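Local coordinates for protein uricase (Bacillus fastidiosus, PDB 4R99) that catalyses the oxidation of urate to 5-hydroxyisourate with molecular oxygen, the first step on the route from urate to (S)-allantoin, at residues D[98-103]-D[148-153]; D[12-17]-D[74-79]; D[200-205]-D[265-270]; D[175-180]-D[196-201]. All blocks are in the same frame, centred on the assembly; numbering follows the deposited sequence. Where two conformers were deposited one is given.

In the fold
From the N terminus, contact 2 closes first: strand 12-17 packs against helix segment 74-79, 57 residues on. Contact 1 follows in series, bringing 98-103, the end of the next helix, to strand segment 148-153. These two touch through F75 and F99, so the consecutive helices form one layer on the sheet. Beyond them, contact 4 folds loop 175-180 back on 196-201, and contact 3 opens on the stretch where contact 4 ends, pairing strand 200-205 with 265-270; the two share I200 and F201. None nests inside another. The antiparallel sheet joins all four, with contacts 1 and 4 on opposite sides of the chain's centre, about 46 Å apart between their own centres.

Contact 1 (D[98-103]-D[148-153]); sequences AFLAKY and VEVART
L100 meets both V150 and R152 where helix 88-102 ends over strand 143-152, part of the helix-on-sheet layering of the tunnelling fold (T-fold) of uricases. The two axes lie 9.5 Å apart and are inclined by only 28°, so the helix runs nearly along the strand. L100 divides the work between its methyls: CD1 lies 3.6 Å from V150 CG1, while CD2 sits over one face of the R152 guanidinium, offset toward its rim, 4.0 Å from NH2. The arginine slides past the leucine in the opposite direction, extended from CG to NE. Its NH2 donates to L100 O at 2.8 Å, in the carbonyl plane and on a lone pair, with an N-H...O angle of 153°. Further out, R152 NE is bonded to L106 O, which helps fix the rotation of the guanidinium, and a positive charge here, beside the C-terminal end of the helix, is probably favoured. A leucine in place of R152 would probably deprive L100 O and L106 O of the guanidinium N-H groups and L100 CD2 of its flat cover. One water completes the link, donating to L100 O at 3.1 Å and accepting from R152 NH1 at 3.0 Å.

Contact 2 (D[12-17]-D[74-79]); sequences VYVFRT and NFIQRH
V14 CG1 meets both I76 and Q77, and this is the tight centre of the packing of strand 5-17 beneath helix 69-82. The geometry is that of a helix laid on a sheet: the axes approach to 8.8 Å and differ in direction by 15°. V14 CG1 stands 3.5 Å from Q77 CG and 3.8 Å from I76 CG2. It is V14's chi1 of -64°, placing CG1 anti to the carbonyl carbon, that turns this methyl to the helix. V14 and I76 cross at about a right angle, and I76 presents CG2 to V14 while its other branch runs on to V12. There the fit is slacker, with V12 CG1 and I76 CD1 4.2 Å apart.

Looser still is the polar margin. Q77, extended beyond CG, carries NE2 only to within 3.8 Å of Y13 O, and that carbonyl is hydrogen-bonded instead to T290 OG1 of the third subunit. R16 turns its guanidinium to the end of the helix, where NH1 bonds A80 O and Y83 O. On the helix side H79 folds back on its own turn, ND1 donating to F75 O at 2.7 Å. F15 and R16 also pair with a strand of the third subunit, so the sheet continues across that interface, while N74 and R78 bond to the second subunit.

No hydrogen bond crosses between the two segments. The contact therefore rests on methyl and methylene packing, and the polar groups around it serve helix 69-82 and the subunit interfaces.

Contact 3 (D[200-205]-D[265-270]); sequences IFLNIG and VNFGTN
The F267 ring is met at its edge, near the ring plane, by L202 CD2, 3.9 Å from CD2 of the phenylalanine. I204 CG1 comes to the same ring obliquely, and all three side chains point the same way from the sheet, into the layer of helices 225-238 and 244-258. L202 CD2 also presses on T269 CG2 at 3.5 Å, tighter than usual for two methyls. On the opposite face of this antiparallel pair F201 CB lies 3.8 Å from N270 CB, and the two side chains run at a slant to each other. There too N203 OD1 accepts from D168 N of the adjoining strand. N266 shares that face. Its chi1 of 50° sets CG between the backbone N and the carbonyl carbon, which folds the amide over G205 and brings OD1 within 3.2 Å of G205 CA; any side chain on that glycine would collide with it. Shortening N266 to an alanine is likely to uncover G205 and leave E264 OE1 without the ND2 that bonds it.

Six backbone bonds fix the register. The shortest, N266 N to G205 O, measures 2.7 Å. The longest, F201 N to N270 O, measures 3.0 Å. The main chain thus supplies the pairing, while apolar packing on the L202, I204 and F267 face joins the sheet to its helices.

Contact 4 (D[175-180]-D[196-201]); sequences SGSSFY and RPLYIF
L198 and F179 make the apolar link between segment 196-201, which leads into strand 199-208, and the loop 175-180, two segments that hold predicted urate-binding residues, F179 and R196. Beginning at L198 CB, the nearest atom across is S177 CB at 4.3 Å, a loose approach and an uncertain one, since the serine was modelled in two conformations. The next bond sends CG anti to the backbone N (chi1 -176°), and from there the branches part toward the phenyl ring. CD1 lies 4.0 Å from F179 CZ and 4.1 Å from F179 CE2, while CD2 comes to 3.9 Å from F179 CZ. The two side chains cross at about a right angle, and the leucine thus meets the CZ end of a ring expected to bind urate; a sulfate ion, probably from the crystallisation liquor, lies near that ring.

Behind the side chains the backbones meet through a water, which donates to S175 O at 2.7 Å and accepts from L198 N at 3.3 Å. R196 NH1 makes a weak hydrogen bond to W274 O and a long, weak ion pair with D275.

Around the site, L198 pairs by backbone with K173 of strand 157-173 and rests on F236 of helix 225-238, close to the predicted oxygen-binding N271, while I200 carries the strand on over I244 of helix 244-258.

Contact 1 (D[98-103]-D[148-153])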
# COMPACT_ATOMS: atom_id res chain seq x y z
N ALA D 98 0.89 16.52 30.40
CA ALA D 98 -0.44 17.12 30.49
C ALA D 98 -1.52 16.07 30.79
O ALA D 98 -2.39 16.30 31.63
CB ALA D 98 -0.77 17.88 29.22
N PHE D 99 -1.46 14.94 30.10
CA PHE D 99 -2.37 13.82 30.36
C PHE D 99 -2.31 13.37 31.82
O PHE D 99 -3.33 13.19 32.47
CB PHE D 99 -2.05 12.62 29.46
CG PHE D 99 -2.84 12.58 28.17
CD1 PHE D 99 -4.21 12.40 28.20
CD2 PHE D 99 -2.20 12.66 26.94
CE1 PHE D 99 -4.95 12.34 27.02
CE2 PHE D 99 -2.93 12.60 25.76
CZ PHE D 99 -4.30 12.44 25.80
N LEU D 100 -1.09 13.19 32.32
CA LEU D 100 -0.87 12.74 33.69
C LEU D 100 -1.37 13.74 34.73
O LEU D 100 -1.85 13.35 35.80
CB LEU D 100 0.60 12.40 33.93
CG LEU D 100 1.09 11.14 33.22
CD1 LEU D 100 2.58 10.95 33.44
CD2 LEU D 100 0.31 9.93 33.70
N ALA D 101 -1.25 15.03 34.42
CA ALA D 101 -1.72 16.08 35.31
C ALA D 101 -3.24 16.12 35.37
O ALA D 101 -3.83 16.44 36.41
CB ALA D 101 -1.17 17.43 34.88
N LYS D 102 -3.88 15.82 34.25
CA LYS D 102 -5.34 15.87 34.14
C LYS D 102 -6.00 14.64 34.76
O LYS D 102 -7.01 14.76 35.46
CB LYS D 102 -5.76 16.01 32.68
CG LYS D 102 -7.27 15.99 32.45
CD LYS D 102 -7.96 17.19 33.10
CE LYS D 102 -9.47 17.12 32.90
NZ LYS D 102 -10.19 18.21 33.62
N TYR D 103 -5.44 13.46 34.51
CA TYR D 103 -6.05 12.22 34.97
C TYR D 103 -5.18 11.50 36.00
O TYR D 103 -4.26 10.76 35.65
CB TYR D 103 -6.36 11.31 33.78
CG TYR D 103 -7.24 11.99 32.75
CD1 TYR D 103 -8.59 12.22 33.01
CD2 TYR D 103 -6.73 12.42 31.54
CE1 TYR D 103 -9.40 12.85 32.09
CE2 TYR D 103 -7.53 13.05 30.61
CZ TYR D 103 -8.86 13.26 30.89
OH TYR D 103 -9.66 13.89 29.96
N VAL D 148 7.92 9.05 23.25
CA VAL D 148 8.15 9.45 24.63
C VAL D 148 7.13 8.76 25.52
O VAL D 148 5.93 8.80 25.25
CB VAL D 148 8.02 10.98 24.82
CG1 VAL D 148 8.11 11.35 26.29
CG2 VAL D 148 9.10 11.71 24.02
N GLU D 149 7.62 8.08 26.55
CA GLU D 149 6.72 7.54 27.56
C GLU D 149 7.04 8.14 28.91
O GLU D 149 8.19 8.13 29.35
CB GLU D 149 6.78 6.02 27.60
CG GLU D 149 5.73 5.39 28.50
CD GLU D 149 5.62 3.89 28.30
OE1 GLU D 149 5.99 3.41 27.21
OE2 GLU D 149 5.14 3.20 29.23
N VAL D 150 6.02 8.66 29.58
CA VAL D 150 6.19 9.28 30.89
C VAL D 150 5.36 8.53 31.92
O VAL D 150 4.18 8.30 31.73
CB VAL D 150 5.78 10.77 30.86
CG1 VAL D 150 5.94 11.39 32.24
CG2 VAL D 150 6.61 11.53 29.84
N ALA D 151 6.01 8.15 33.02
CA ALA D 151 5.36 7.43 34.10
C ALA D 151 5.48 8.20 35.41
O ALA D 151 6.34 9.07 35.56
CB ALA D 151 5.97 6.04 34.25
N ARG D 152 4.60 7.90 36.37
CA ARG D 152 4.65 8.56 37.67
C ARG D 152 5.83 8.07 38.49
O ARG D 152 6.24 6.92 38.41
CB ARG D 152 3.35 8.34 38.44
CG ARG D 152 2.16 9.05 37.83
CD ARG D 152 0.96 9.01 38.75
NE ARG D 152 -0.26 9.36 38.01
CZ ARG D 152 -0.62 10.59 37.70
NH1 ARG D 152 0.14 11.62 38.06
NH2 ARG D 152 -1.74 10.80 37.02
N THR D 153 6.37 9.00 39.28
CA THR D 153 7.43 8.71 40.24
C THR D 153 6.95 9.07 41.63
O THR D 153 5.85 9.59 41.80
CB THR D 153 8.70 9.51 39.94
OG1 THR D 153 8.43 10.91 40.08
CG2 THR D 153 9.16 9.24 38.53
O HOH W 1 -1.35 14.16 38.76

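Contact 2 (D[12-17]-D[74-79])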
# COMPACT_ATOMS: atom_id res chain seq x y z
N VAL D 12 -3.70 9.73 14.87
CA VAL D 12 -4.10 11.07 15.28
C VAL D 12 -3.29 12.12 14.52
O VAL D 12 -2.23 12.56 14.97
CB VAL D 12 -3.92 11.27 16.80
CG1 VAL D 12 -4.45 12.63 17.22
CG2 VAL D 12 -4.63 10.16 17.55
N TYR D 13 -3.79 12.48 13.34
CA TYR D 13 -3.13 13.49 12.53
C TYR D 13 -3.33 14.88 13.13
O TYR D 13 -4.47 15.32 13.34
CB TYR D 13 -3.65 13.44 11.08
CG TYR D 13 -3.22 12.19 10.33
CD1 TYR D 13 -1.98 12.12 9.71
CD2 TYR D 13 -4.06 11.09 10.26
CE1 TYR D 13 -1.59 10.98 9.03
CE2 TYR D 13 -3.68 9.95 9.57
CZ TYR D 13 -2.44 9.90 8.96
OH TYR D 13 -2.06 8.76 8.28
N VAL D 14 -2.23 15.56 13.44
CA VAL D 14 -2.31 16.90 14.00
C VAL D 14 -1.36 17.79 13.20
O VAL D 14 -0.16 17.53 13.10
CB VAL D 14 -1.98 16.93 15.52
CG1 VAL D 14 -3.03 16.15 16.30
CG2 VAL D 14 -0.61 16.38 15.82
N PHE D 15 -1.93 18.81 12.56
CA PHE D 15 -1.16 19.72 11.72
C PHE D 15 -1.22 21.12 12.30
O PHE D 15 -2.18 21.86 12.08
CB PHE D 15 -1.69 19.71 10.29
CG PHE D 15 -1.92 18.34 9.72
CD1 PHE D 15 -0.92 17.38 9.76
CD2 PHE D 15 -3.13 18.01 9.13
CE1 PHE D 15 -1.13 16.12 9.22
CE2 PHE D 15 -3.35 16.75 8.60
CZ PHE D 15 -2.34 15.80 8.64
N ARG D 16 -0.18 21.48 13.04
CA ARG D 16 -0.06 22.82 13.61
C ARG D 16 0.65 23.74 12.62
O ARG D 16 1.69 23.38 12.07
CB ARG D 16 0.71 22.76 14.92
CG ARG D 16 1.32 24.08 15.38
CD ARG D 16 0.27 25.01 15.97
NE ARG D 16 0.85 26.30 16.34
CZ ARG D 16 1.40 26.57 17.52
NH1 ARG D 16 1.44 25.64 18.46
NH2 ARG D 16 1.91 27.77 17.75
N THR D 17 0.09 24.92 12.38
CA THR D 17 0.74 25.89 11.51
C THR D 17 1.46 26.97 12.31
O THR D 17 1.02 27.34 13.40
CB THR D 17 -0.25 26.54 10.51
OG1 THR D 17 -1.35 27.12 11.22
CG2 THR D 17 -0.77 25.50 9.53
N ASN D 74 -8.92 14.86 20.94
CA ASN D 74 -9.16 16.27 21.22
C ASN D 74 -8.05 16.86 22.10
O ASN D 74 -7.57 17.97 21.84
CB ASN D 74 -10.51 16.45 21.91
CG ASN D 74 -11.68 16.04 21.03
OD1 ASN D 74 -11.61 16.15 19.81
ND2 ASN D 74 -12.74 15.55 21.65
N PHE D 75 -7.66 16.11 23.12
CA PHE D 75 -6.64 16.53 24.07
C PHE D 75 -5.33 16.84 23.34
O PHE D 75 -4.71 17.87 23.58
CB PHE D 75 -6.44 15.43 25.11
CG PHE D 75 -5.58 15.82 26.27
CD1 PHE D 75 -4.20 15.78 26.19
CD2 PHE D 75 -6.16 16.22 27.47
CE1 PHE D 75 -3.41 16.13 27.26
CE2 PHE D 75 -5.37 16.57 28.55
CZ PHE D 75 -4.00 16.52 28.45
N ILE D 76 -4.93 15.94 22.45
CA ILE D 76 -3.70 16.11 21.70
C ILE D 76 -3.77 17.32 20.76
O ILE D 76 -2.84 18.13 20.71
CB ILE D 76 -3.35 14.85 20.87
CG1 ILE D 76 -2.95 13.70 21.79
CG2 ILE D 76 -2.23 15.14 19.88
CD1 ILE D 76 -2.93 12.35 21.10
N GLN D 77 -4.87 17.43 20.03
CA GLN D 77 -5.04 18.51 19.06
C GLN D 77 -5.06 19.88 19.72
O GLN D 77 -4.54 20.85 19.16
CB GLN D 77 -6.31 18.28 18.23
CG GLN D 77 -6.27 17.00 17.41
CD GLN D 77 -7.58 16.69 16.71
OE1 GLN D 77 -8.65 17.13 17.14
NE2 GLN D 77 -7.50 15.92 15.63
N ARG D 78 -5.64 19.96 20.91
CA ARG D 78 -5.70 21.22 21.64
C ARG D 78 -4.35 21.62 22.20
O ARG D 78 -4.01 22.81 22.25
CB ARG D 78 -6.75 21.14 22.75
CG ARG D 78 -8.17 21.04 22.22
CD ARG D 78 -9.19 21.14 23.33
NE ARG D 78 -10.46 20.55 22.93
CZ ARG D 78 -11.53 20.47 23.72
NH1 ARG D 78 -11.48 20.95 24.95
NH2 ARG D 78 -12.65 19.91 23.27
N HIS D 79 -3.56 20.63 22.61
CA HIS D 79 -2.22 20.90 23.13
C HIS D 79 -1.24 21.24 22.01
O HIS D 79 -0.19 21.84 22.26
CB HIS D 79 -1.73 19.75 24.00
CG HIS D 79 -2.33 19.74 25.37
ND1 HIS D 79 -3.61 19.27 25.61
CD2 HIS D 79 -1.85 20.16 26.56
CE1 HIS D 79 -3.88 19.40 26.90
NE2 HIS D 79 -2.83 19.94 27.50

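Contact 3 (D[200-205]-D[265-270])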
# COMPACT_ATOMS: atom_id res chain seq x y z
N ILE D 200 20.70 1.02 -0.31
CA ILE D 200 20.33 0.72 1.07
C ILE D 200 19.12 1.52 1.57
O ILE D 200 18.89 2.66 1.15
CB ILE D 200 21.52 0.93 2.03
CG1 ILE D 200 21.92 2.41 2.07
CG2 ILE D 200 22.70 0.08 1.61
CD1 ILE D 200 23.15 2.69 2.90
N PHE D 201 18.35 0.91 2.47
CA PHE D 201 17.32 1.61 3.24
C PHE D 201 17.85 1.73 4.66
O PHE D 201 18.41 0.78 5.20
CB PHE D 201 16.00 0.84 3.25
CG PHE D 201 15.31 0.76 1.91
CD1 PHE D 201 15.84 1.37 0.79
CD2 PHE D 201 14.11 0.07 1.79
CE1 PHE D 201 15.19 1.30 -0.43
CE2 PHE D 201 13.46 -0.00 0.57
CZ PHE D 201 14.00 0.61 -0.54
N LEU D 202 17.69 2.90 5.25
CA LEU D 202 18.22 3.15 6.59
C LEU D 202 17.20 3.78 7.52
O LEU D 202 16.58 4.79 7.20
CB LEU D 202 19.43 4.10 6.53
CG LEU D 202 20.85 3.55 6.48
CD1 LEU D 202 21.83 4.69 6.31
CD2 LEU D 202 21.10 2.88 7.82
N ASN D 203 17.05 3.16 8.69
CA ASN D 203 16.39 3.79 9.82
C ASN D 203 17.44 4.03 10.90
O ASN D 203 18.17 3.12 11.29
CB ASN D 203 15.29 2.88 10.38
CG ASN D 203 14.01 2.93 9.55
OD1 ASN D 203 14.01 3.39 8.41
ND2 ASN D 203 12.92 2.44 10.12
N ILE D 204 17.51 5.26 11.39
CA ILE D 204 18.51 5.61 12.39
C ILE D 204 17.84 6.21 13.61
O ILE D 204 16.96 7.06 13.48
CB ILE D 204 19.53 6.62 11.84
CG1 ILE D 204 20.11 6.14 10.50
CG2 ILE D 204 20.64 6.87 12.86
CD1 ILE D 204 21.08 7.12 9.87
N GLY D 205 18.24 5.76 14.79
CA GLY D 205 17.72 6.31 16.03
C GLY D 205 18.85 6.68 16.96
O GLY D 205 19.99 6.24 16.77
N VAL D 265 23.63 5.46 19.21
CA VAL D 265 22.99 5.60 17.91
C VAL D 265 22.70 4.18 17.43
O VAL D 265 23.58 3.32 17.46
CB VAL D 265 23.90 6.32 16.90
CG1 VAL D 265 23.23 6.38 15.54
CG2 VAL D 265 24.24 7.71 17.40
N ASN D 266 21.47 3.94 16.99
CA ASN D 266 21.10 2.61 16.52
C ASN D 266 20.63 2.59 15.07
O ASN D 266 20.18 3.61 14.54
CB ASN D 266 20.07 1.97 17.45
CG ASN D 266 18.89 2.88 17.74
OD1 ASN D 266 18.13 3.23 16.85
ND2 ASN D 266 18.76 3.27 19.01
N PHE D 267 20.73 1.42 14.45
CA PHE D 267 20.45 1.28 13.02
C PHE D 267 19.56 0.10 12.70
O PHE D 267 19.66 -0.96 13.32
CB PHE D 267 21.76 1.11 12.25
CG PHE D 267 22.69 2.28 12.32
CD1 PHE D 267 23.61 2.39 13.35
CD2 PHE D 267 22.64 3.28 11.36
CE1 PHE D 267 24.47 3.46 13.42
CE2 PHE D 267 23.50 4.36 11.43
CZ PHE D 267 24.41 4.45 12.46
N GLY D 268 18.68 0.30 11.73
CA GLY D 268 17.96 -0.78 11.07
C GLY D 268 18.08 -0.56 9.57
O GLY D 268 17.64 0.47 9.06
N THR D 269 18.70 -1.50 8.87
CA THR D 269 19.01 -1.31 7.46
C THR D 269 18.40 -2.40 6.58
O THR D 269 18.10 -3.49 7.06
CB THR D 269 20.53 -1.35 7.24
OG1 THR D 269 21.00 -2.70 7.31
CG2 THR D 269 21.24 -0.54 8.30
N ASN D 270 18.24 -2.10 5.30
CA ASN D 270 17.89 -3.09 4.29
C ASN D 270 18.86 -2.99 3.13
O ASN D 270 19.24 -1.90 2.72
CB ASN D 270 16.48 -2.86 3.76
CG ASN D 270 15.39 -3.20 4.76
OD1 ASN D 270 15.66 -3.63 5.88
ND2 ASN D 270 14.14 -3.02 4.35

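Contact 4 (D[175-180]-D[196-201])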
# COMPACT_ATOMS: atom_id res chain seq x y z
N SER D 175 28.91 3.39 -7.52
CA SER D 175 30.32 3.06 -7.61
C SER D 175 30.36 1.56 -7.41
O SER D 175 29.40 0.97 -6.92
CB SER D 175 31.14 3.79 -6.54
OG SER D 175 30.76 3.39 -5.24
N GLY D 176 31.47 0.94 -7.79
CA GLY D 176 31.57 -0.49 -7.70
C GLY D 176 31.67 -1.02 -6.29
O GLY D 176 32.57 -0.64 -5.54
N SER D 177 30.74 -1.89 -5.92
CA SER D 177 30.77 -2.51 -4.61
C SER D 177 30.63 -4.03 -4.73
O SER D 177 29.88 -4.53 -5.56
CB SER D 177 29.67 -1.95 -3.72
OG SER D 177 30.02 -2.06 -2.35
N SER D 178 31.39 -4.75 -3.91
CA SER D 178 31.46 -6.20 -4.05
C SER D 178 31.07 -7.04 -2.84
O SER D 178 30.19 -7.89 -2.95
CB SER D 178 32.88 -6.60 -4.48
OG SER D 178 33.85 -6.19 -3.52
N PHE D 179 31.76 -6.83 -1.71
CA PHE D 179 31.52 -7.58 -0.47
C PHE D 179 32.11 -8.98 -0.62
O PHE D 179 31.57 -9.81 -1.35
CB PHE D 179 30.04 -7.65 -0.08
CG PHE D 179 29.42 -6.32 0.25
CD1 PHE D 179 30.18 -5.16 0.24
CD2 PHE D 179 28.07 -6.23 0.55
CE1 PHE D 179 29.60 -3.94 0.53
CE2 PHE D 179 27.49 -5.01 0.85
CZ PHE D 179 28.26 -3.86 0.84
N TYR D 180 33.23 -9.24 0.05
CA TYR D 180 33.89 -10.53 -0.09
C TYR D 180 34.30 -11.10 1.26
O TYR D 180 34.23 -10.42 2.29
CB TYR D 180 35.13 -10.41 -0.98
CG TYR D 180 36.23 -9.53 -0.42
CD1 TYR D 180 37.27 -10.08 0.32
CD2 TYR D 180 36.22 -8.16 -0.61
CE1 TYR D 180 38.27 -9.29 0.84
CE2 TYR D 180 37.22 -7.36 -0.09
CZ TYR D 180 38.24 -7.93 0.63
OH TYR D 180 39.24 -7.13 1.15
N ARG D 196 27.76 -4.35 -8.38
CA ARG D 196 26.50 -3.63 -8.43
C ARG D 196 26.48 -2.40 -7.52
O ARG D 196 27.20 -2.34 -6.53
CB ARG D 196 25.38 -4.59 -8.05
CG ARG D 196 25.18 -5.72 -9.06
CD ARG D 196 24.40 -6.86 -8.46
NE ARG D 196 25.12 -7.46 -7.34
CZ ARG D 196 24.53 -8.05 -6.30
NH1 ARG D 196 23.21 -8.13 -6.24
NH2 ARG D 196 25.27 -8.57 -5.33
N PRO D 197 25.64 -1.42 -7.87
CA PRO D 197 25.47 -0.18 -7.11
C PRO D 197 24.73 -0.39 -5.79
O PRO D 197 23.52 -0.59 -5.80
CB PRO D 197 24.62 0.70 -8.03
CG PRO D 197 24.70 0.07 -9.38
CD PRO D 197 24.88 -1.39 -9.13
N LEU D 198 25.47 -0.40 -4.68
CA LEU D 198 24.89 -0.61 -3.36
C LEU D 198 23.71 0.33 -3.10
O LEU D 198 23.85 1.55 -3.16
CB LEU D 198 25.95 -0.44 -2.28
CG LEU D 198 25.50 -0.71 -0.84
CD1 LEU D 198 25.04 -2.15 -0.69
CD2 LEU D 198 26.64 -0.41 0.12
N TYR D 199 22.56 -0.26 -2.81
CA TYR D 199 21.31 0.46 -2.60
C TYR D 199 20.78 0.06 -1.23
O TYR D 199 20.45 -1.10 -1.00
CB TYR D 199 20.32 0.07 -3.70
CG TYR D 199 18.99 0.80 -3.70
CD1 TYR D 199 18.81 1.97 -2.97
CD2 TYR D 199 17.92 0.31 -4.43
CE1 TYR D 199 17.59 2.63 -2.98
CE2 TYR D 199 16.71 0.96 -4.45
CZ TYR D 199 16.54 2.12 -3.73
OH TYR D 199 15.32 2.76 -3.75
N ILE D 200 20.70 1.02 -0.31
CA ILE D 200 20.33 0.72 1.07
C ILE D 200 19.12 1.52 1.57
O ILE D 200 18.89 2.66 1.15
CB ILE D 200 21.52 0.93 2.03
CG1 ILE D 200 21.92 2.41 2.07
CG2 ILE D 200 22.70 0.08 1.61
CD1 ILE D 200 23.15 2.69 2.90
N PHE D 201 18.35 0.91 2.47
CA PHE D 201 17.32 1.61 3.24
C PHE D 201 17.85 1.73 4.66
O PHE D 201 18.41 0.78 5.20
CB PHE D 201 16.00 0.84 3.25
CG PHE D 201 15.31 0.76 1.91
CD1 PHE D 201 15.84 1.37 0.79
CD2 PHE D 201 14.11 0.07 1.79
CE1 PHE D 201 15.19 1.30 -0.43
CE2 PHE D 201 13.46 -0.00 0.57
CZ PHE D 201 14.00 0.61 -0.54
O HOH W 2 28.30 1.27 -4.49